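Local coordinates for protein endoglucanase A (Clostridium cellulolyticum, PDB 1EDG) that probably hydrolyses internal beta-1,4-glucosidic bonds of cellulose, as an endoglucanase of glycoside hydrolase family 5 with a TIM-barrel catalytic domain, at residues 33-38 and 78-83; 114-119 and 160-165. One frame throughout, in Å; residues are numbered along the deposited sequence.

Contact 1. Residues 33-38 and 78-83; sequences WNLGNT and VRIPVS
Asn34 and Arg79 pair between the first two parallel strands of the TIM barrel, 32-34 and 77-80. Two backbone bonds join the segments: Arg79 N to Trp33 O at 2.9 Å and Leu35 N to Arg79 O at 3.0 Å. The polar side chains lie side by side. Arg79 NE gives Asn34 OD1 a bond of 2.7 Å, in the carbonyl plane and on a lone pair. Arg79 NH2 adds a weak bond to Asn34 OD1 at 3.1 Å. OD1 lies near the guanidinium plane, at its edge, although the amide plane stands at 90° to it. A bend at chi3 (77°) turns the Arg79 head to this oxygen. Asn34 ND2 donates to Leu339 O and Gly306 O, which fixes the flip of the amide. Arg79 also forms salt bridges to Glu307 through NH2 and to Glu166 through NH1. The apolar contacts lie on the other face of the sheet and in the loops. Val78 CG1 touches the edge of the Trp33 ring, 4.2 Å from CE3. Leu35 CB packs on Pro81 CD. Past the strands one water bridges the two segments, donating to Leu35 O at 3.0 Å and to Pro81 O at 2.8 Å.

Contact 2. Residues 114-119 and 160-165; sequences KMYVIL and DEHLIF
Lys114 and His162 meet through a water at the N-terminal end of two neighbouring parallel strands of the TIM barrel, 116-120 and 163-166. Lys114 is the C-prime residue of the Schellman motif that ends helix 97-111. Its carbonyl O accepts from the water, which also bonds His162 NE2 at 2.7 Å. Met115 O lies at the edge of the imidazole, 3.5 Å from His162 CD2. Tyr116 then forms an offset stack with His162, with centroids 4.3 Å apart and planes at 19°. CD2 of His162 sits over the centre of the phenol ring. Each residue has CG anti to its carbonyl carbon (chi1 -73° for Tyr116, -79° for His162), which lays the imidazole over one face of the phenol ring. Asp160 OD1 holds the imidazole by its other nitrogen. It takes His162 ND1 on its syn side at 3.1 Å, tilted out of the carboxylate plane, and also His162 N, closing an Asx turn. Both donors come from one face of the carboxylate. From Val117 on, the backbones pair regularly. Val117 N bonds His162 O and Val117 O receives Ile164 N, both at 2.8 Å. Outside the barrel, Val117 CB touches Leu163 CD1, and helix 97-111 packs on Val117. Ile118 and Ile164 point into the barrel, CG1 of Ile118 4.1 Å from CB of Ile164; Phe25 and Leu29 of helix 21-29 pack on Ile164. Leu119 rests its CB on Leu163 CD1 and Phe165 CD1, and its N bonds Ile164 O at 2.9 Å.

Contacts 1 and 2 are successive strand pairs of one barrel, with centres about 13 Å apart. Strands 77-80 and 116-120 are neighbours and join them: Val78 N lies 2.9 Å from Tyr116 O, and Ile80 N lies 2.8 Å from Ile118 O, both probable hydrogen bonds. Inside the barrel, Arg79 CG packs on Ile118 CB at 3.6 Å. Outside it, Val82 CG2 meets Leu119 CD2 at 3.7 Å. Contact 1 lies nearer the C-terminal strand ends, where TIM-barrel hydrolases carry the active site. Glu166 directly follows segment 160-165 on strand 163-166, so the Arg79 side chain of contact 1 ties to a strand of contact 2. Contact 2 extends to the opposite, N-terminal end through its Tyr116-His162 stack.

Contact 1. Residues 33-38 and 78-83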
loop_
_atom_site.group_PDB
_atom_site.type_symbol
_atom_site.label_atom_id
_atom_site.label_comp_id
_atom_site.label_asym_id
_atom_site.label_seq_id
_atom_site.Cartn_x
_atom_site.Cartn_y
_atom_site.Cartn_z
ATOM N N TRP A 33 -6.770 -5.450 0.873
ATOM C CA TRP A 33 -7.713 -4.366 0.647
ATOM C C TRP A 33 -7.253 -3.163 1.486
ATOM O O TRP A 33 -6.823 -3.333 2.627
ATOM C CB TRP A 33 -9.105 -4.823 1.092
ATOM C CG TRP A 33 -10.192 -3.822 0.910
ATOM C CD1 TRP A 33 -10.873 -3.547 -0.238
ATOM C CD2 TRP A 33 -10.776 -3.011 1.932
ATOM N NE1 TRP A 33 -11.857 -2.617 0.009
ATOM C CE2 TRP A 33 -11.816 -2.268 1.332
ATOM C CE3 TRP A 33 -10.525 -2.842 3.300
ATOM C CZ2 TRP A 33 -12.610 -1.366 2.058
ATOM C CZ3 TRP A 33 -11.316 -1.947 4.024
ATOM C CH2 TRP A 33 -12.344 -1.222 3.396
ATOM N N ASN A 34 -7.307 -1.967 0.903
ATOM C CA ASN A 34 -6.920 -0.731 1.596
ATOM C C ASN A 34 -8.123 -0.028 2.223
ATOM O O ASN A 34 -9.136 0.165 1.552
ATOM C CB ASN A 34 -6.330 0.276 0.609
ATOM C CG ASN A 34 -4.851 0.100 0.386
ATOM O OD1 ASN A 34 -4.048 0.509 1.217
ATOM N ND2 ASN A 34 -4.480 -0.442 -0.772
ATOM N N LEU A 35 -7.982 0.405 3.475
ATOM C CA LEU A 35 -9.024 1.178 4.162
ATOM C C LEU A 35 -8.699 2.625 3.708
ATOM O O LEU A 35 -8.206 3.442 4.492
ATOM C CB LEU A 35 -8.850 1.058 5.687
ATOM C CG LEU A 35 -10.037 0.974 6.665
ATOM C CD1 LEU A 35 -9.672 1.676 7.956
ATOM C CD2 LEU A 35 -11.325 1.544 6.092
ATOM N N GLY A 36 -8.953 2.913 2.432
ATOM C CA GLY A 36 -8.630 4.206 1.849
ATOM C C GLY A 36 -9.431 5.415 2.279
ATOM O O GLY A 36 -10.581 5.289 2.706
ATOM N N ASN A 37 -8.802 6.584 2.153
ATOM C CA ASN A 37 -9.397 7.878 2.509
ATOM C C ASN A 37 -10.058 7.887 3.884
ATOM O O ASN A 37 -11.087 8.534 4.081
ATOM C CB ASN A 37 -10.398 8.337 1.437
ATOM C CG ASN A 37 -9.722 8.924 0.198
ATOM O OD1 ASN A 37 -8.500 8.851 0.037
ATOM N ND2 ASN A 37 -10.525 9.492 -0.696
ATOM N N THR A 38 -9.450 7.191 4.837
ATOM C CA THR A 38 -9.968 7.100 6.198
ATOM C C THR A 38 -9.001 7.747 7.198
ATOM O O THR A 38 -8.974 8.977 7.308
ATOM C CB THR A 38 -10.272 5.635 6.540
ATOM O OG1 THR A 38 -11.090 5.095 5.500
ATOM C CG2 THR A 38 -11.023 5.505 7.853
ATOM N N VAL A 78 -5.441 -6.439 5.330
ATOM C CA VAL A 78 -6.007 -5.096 5.271
ATOM C C VAL A 78 -4.873 -4.101 5.505
ATOM O O VAL A 78 -4.104 -4.248 6.460
ATOM C CB VAL A 78 -7.080 -4.848 6.372
ATOM C CG1 VAL A 78 -7.596 -3.413 6.277
ATOM C CG2 VAL A 78 -8.233 -5.832 6.227
ATOM N N ARG A 79 -4.703 -3.152 4.592
ATOM C CA ARG A 79 -3.691 -2.124 4.796
ATOM C C ARG A 79 -4.460 -0.932 5.359
ATOM O O ARG A 79 -5.538 -0.570 4.852
ATOM C CB ARG A 79 -2.957 -1.732 3.503
ATOM C CG ARG A 79 -1.724 -0.857 3.805
ATOM C CD ARG A 79 -0.790 -0.635 2.618
ATOM N NE ARG A 79 -1.374 0.341 1.730
ATOM C CZ ARG A 79 -0.824 1.492 1.359
ATOM N NH1 ARG A 79 0.381 1.867 1.762
ATOM N NH2 ARG A 79 -1.559 2.326 0.658
ATOM N N ILE A 80 -3.929 -0.361 6.429
ATOM C CA ILE A 80 -4.557 0.775 7.091
ATOM C C ILE A 80 -3.662 2.016 7.006
ATOM O O ILE A 80 -2.745 2.191 7.816
ATOM C CB ILE A 80 -4.858 0.439 8.575
ATOM C CG1 ILE A 80 -5.801 -0.771 8.664
ATOM C CG2 ILE A 80 -5.457 1.642 9.280
ATOM C CD1 ILE A 80 -6.064 -1.245 10.074
ATOM N N PRO A 81 -3.884 2.864 5.989
ATOM C CA PRO A 81 -3.106 4.090 5.798
ATOM C C PRO A 81 -3.396 5.067 6.939
ATOM O O PRO A 81 -4.565 5.305 7.260
ATOM C CB PRO A 81 -3.670 4.646 4.488
ATOM C CG PRO A 81 -4.166 3.443 3.776
ATOM C CD PRO A 81 -4.826 2.671 4.871
ATOM N N VAL A 82 -2.355 5.625 7.554
ATOM C CA VAL A 82 -2.559 6.586 8.638
ATOM C C VAL A 82 -1.677 7.821 8.484
ATOM O O VAL A 82 -0.465 7.707 8.301
ATOM C CB VAL A 82 -2.268 5.979 10.037
ATOM C CG1 VAL A 82 -2.589 7.009 11.129
ATOM C CG2 VAL A 82 -3.090 4.720 10.267
ATOM N N SER A 83 -2.298 8.996 8.489
ATOM C CA SER A 83 -1.550 10.249 8.420
ATOM C C SER A 83 -1.480 10.730 9.869
ATOM O O SER A 83 -2.475 11.180 10.439
ATOM C CB SER A 83 -2.258 11.270 7.528
ATOM O OG SER A 83 -2.198 10.892 6.157
HETATM O O HOH W 1 -7.185 4.317 7.131
#

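Contact 2. Residues 114-119 and 160-165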
loop_
_atom_site.group_PDB
_atom_site.type_symbol
_atom_site.label_atom_id
_atom_site.label_comp_id
_atom_site.label_asym_id
_atom_site.label_seq_id
_atom_site.Cartn_x
_atom_site.Cartn_y
_atom_site.Cartn_z
ATOM N N LYS A 114 -8.347 -12.969 12.295
ATOM C CA LYS A 114 -7.182 -13.760 11.876
ATOM C C LYS A 114 -6.564 -13.254 10.572
ATOM O O LYS A 114 -5.974 -14.025 9.810
ATOM C CB LYS A 114 -7.558 -15.240 11.737
ATOM C CG LYS A 114 -7.925 -15.921 13.049
ATOM C CD LYS A 114 -9.061 -16.918 12.837
ATOM C CE LYS A 114 -10.360 -16.185 12.459
ATOM N NZ LYS A 114 -11.468 -17.083 12.017
ATOM N N MET A 115 -6.704 -11.959 10.316
ATOM C CA MET A 115 -6.169 -11.360 9.102
ATOM C C MET A 115 -4.814 -10.724 9.351
ATOM O O MET A 115 -4.378 -10.588 10.495
ATOM C CB MET A 115 -7.115 -10.282 8.576
ATOM C CG MET A 115 -8.495 -10.776 8.203
ATOM S SD MET A 115 -9.584 -9.411 7.768
ATOM C CE MET A 115 -9.357 -9.327 6.019
ATOM N N TYR A 116 -4.131 -10.382 8.267
ATOM C CA TYR A 116 -2.846 -9.709 8.354
ATOM C C TYR A 116 -3.140 -8.208 8.207
ATOM O O TYR A 116 -4.091 -7.817 7.518
ATOM C CB TYR A 116 -1.910 -10.204 7.245
ATOM C CG TYR A 116 -1.387 -11.604 7.485
ATOM C CD1 TYR A 116 -2.124 -12.727 7.096
ATOM C CD2 TYR A 116 -0.173 -11.806 8.143
ATOM C CE1 TYR A 116 -1.666 -14.014 7.365
ATOM C CE2 TYR A 116 0.296 -13.085 8.415
ATOM C CZ TYR A 116 -0.457 -14.187 8.027
ATOM O OH TYR A 116 -0.005 -15.457 8.326
ATOM N N VAL A 117 -2.358 -7.371 8.882
ATOM C CA VAL A 117 -2.565 -5.931 8.822
ATOM C C VAL A 117 -1.270 -5.188 8.529
ATOM O O VAL A 117 -0.211 -5.546 9.044
ATOM C CB VAL A 117 -3.117 -5.395 10.170
ATOM C CG1 VAL A 117 -3.305 -3.873 10.106
ATOM C CG2 VAL A 117 -4.430 -6.073 10.513
ATOM N N ILE A 118 -1.362 -4.160 7.696
ATOM C CA ILE A 118 -0.210 -3.327 7.384
ATOM C C ILE A 118 -0.523 -1.930 7.911
ATOM O O ILE A 118 -1.518 -1.331 7.512
ATOM C CB ILE A 118 0.049 -3.228 5.869
ATOM C CG1 ILE A 118 0.463 -4.593 5.307
ATOM C CG2 ILE A 118 1.144 -2.192 5.594
ATOM C CD1 ILE A 118 0.481 -4.642 3.794
ATOM N N LEU A 119 0.297 -1.441 8.834
ATOM C CA LEU A 119 0.137 -0.104 9.417
ATOM C C LEU A 119 1.287 0.752 8.871
ATOM O O LEU A 119 2.436 0.317 8.897
ATOM C CB LEU A 119 0.268 -0.176 10.940
ATOM C CG LEU A 119 -0.813 0.349 11.886
ATOM C CD1 LEU A 119 -0.156 0.611 13.214
ATOM C CD2 LEU A 119 -1.466 1.622 11.377
ATOM N N ASP A 160 1.877 -10.251 17.029
ATOM C CA ASP A 160 2.809 -11.137 16.333
ATOM C C ASP A 160 2.980 -10.789 14.854
ATOM O O ASP A 160 2.558 -9.712 14.416
ATOM C CB ASP A 160 2.431 -12.618 16.538
ATOM C CG ASP A 160 1.124 -13.023 15.846
ATOM O OD1 ASP A 160 0.477 -12.215 15.141
ATOM O OD2 ASP A 160 0.745 -14.201 16.014
ATOM N N GLU A 161 3.535 -11.724 14.081
ATOM C CA GLU A 161 3.793 -11.529 12.653
ATOM C C GLU A 161 2.604 -11.123 11.790
ATOM O O GLU A 161 2.781 -10.749 10.635
ATOM C CB GLU A 161 4.501 -12.749 12.038
ATOM C CG GLU A 161 3.635 -14.003 11.845
ATOM C CD GLU A 161 3.282 -14.721 13.150
ATOM O OE1 GLU A 161 4.113 -14.735 14.091
ATOM O OE2 GLU A 161 2.165 -15.284 13.227
ATOM N N HIS A 162 1.393 -11.199 12.335
ATOM C CA HIS A 162 0.219 -10.783 11.579
ATOM C C HIS A 162 0.211 -9.268 11.348
ATOM O O HIS A 162 -0.477 -8.782 10.453
ATOM C CB HIS A 162 -1.064 -11.239 12.263
ATOM C CG HIS A 162 -1.378 -12.680 12.020
ATOM N ND1 HIS A 162 -0.756 -13.705 12.701
ATOM C CD2 HIS A 162 -2.199 -13.270 11.119
ATOM C CE1 HIS A 162 -1.174 -14.864 12.224
ATOM N NE2 HIS A 162 -2.050 -14.628 11.264
ATOM N N LEU A 163 0.974 -8.531 12.153
ATOM C CA LEU A 163 1.067 -7.079 12.008
ATOM C C LEU A 163 2.392 -6.702 11.338
ATOM O O LEU A 163 3.473 -7.058 11.819
ATOM C CB LEU A 163 0.941 -6.392 13.373
ATOM C CG LEU A 163 1.042 -4.865 13.405
ATOM C CD1 LEU A 163 -0.063 -4.244 12.565
ATOM C CD2 LEU A 163 0.965 -4.378 14.850
ATOM N N ILE A 164 2.289 -5.987 10.223
ATOM C CA ILE A 164 3.434 -5.550 9.420
ATOM C C ILE A 164 3.504 -4.019 9.469
ATOM O O ILE A 164 2.462 -3.356 9.423
ATOM C CB ILE A 164 3.229 -5.987 7.944
ATOM C CG1 ILE A 164 3.048 -7.509 7.871
ATOM C CG2 ILE A 164 4.393 -5.518 7.062
ATOM C CD1 ILE A 164 2.340 -7.982 6.612
ATOM N N PHE A 165 4.717 -3.465 9.573
ATOM C CA PHE A 165 4.902 -2.012 9.617
ATOM C C PHE A 165 5.465 -1.528 8.291
ATOM O O PHE A 165 6.438 -2.093 7.797
ATOM C CB PHE A 165 5.891 -1.605 10.711
ATOM C CG PHE A 165 5.387 -1.799 12.111
ATOM C CD1 PHE A 165 4.021 -1.896 12.384
ATOM C CD2 PHE A 165 6.290 -1.848 13.170
ATOM C CE1 PHE A 165 3.560 -2.036 13.693
ATOM C CE2 PHE A 165 5.843 -1.990 14.489
ATOM C CZ PHE A 165 4.470 -2.083 14.750
HETATM O O HOH W 2 -3.854 -16.170 9.918
#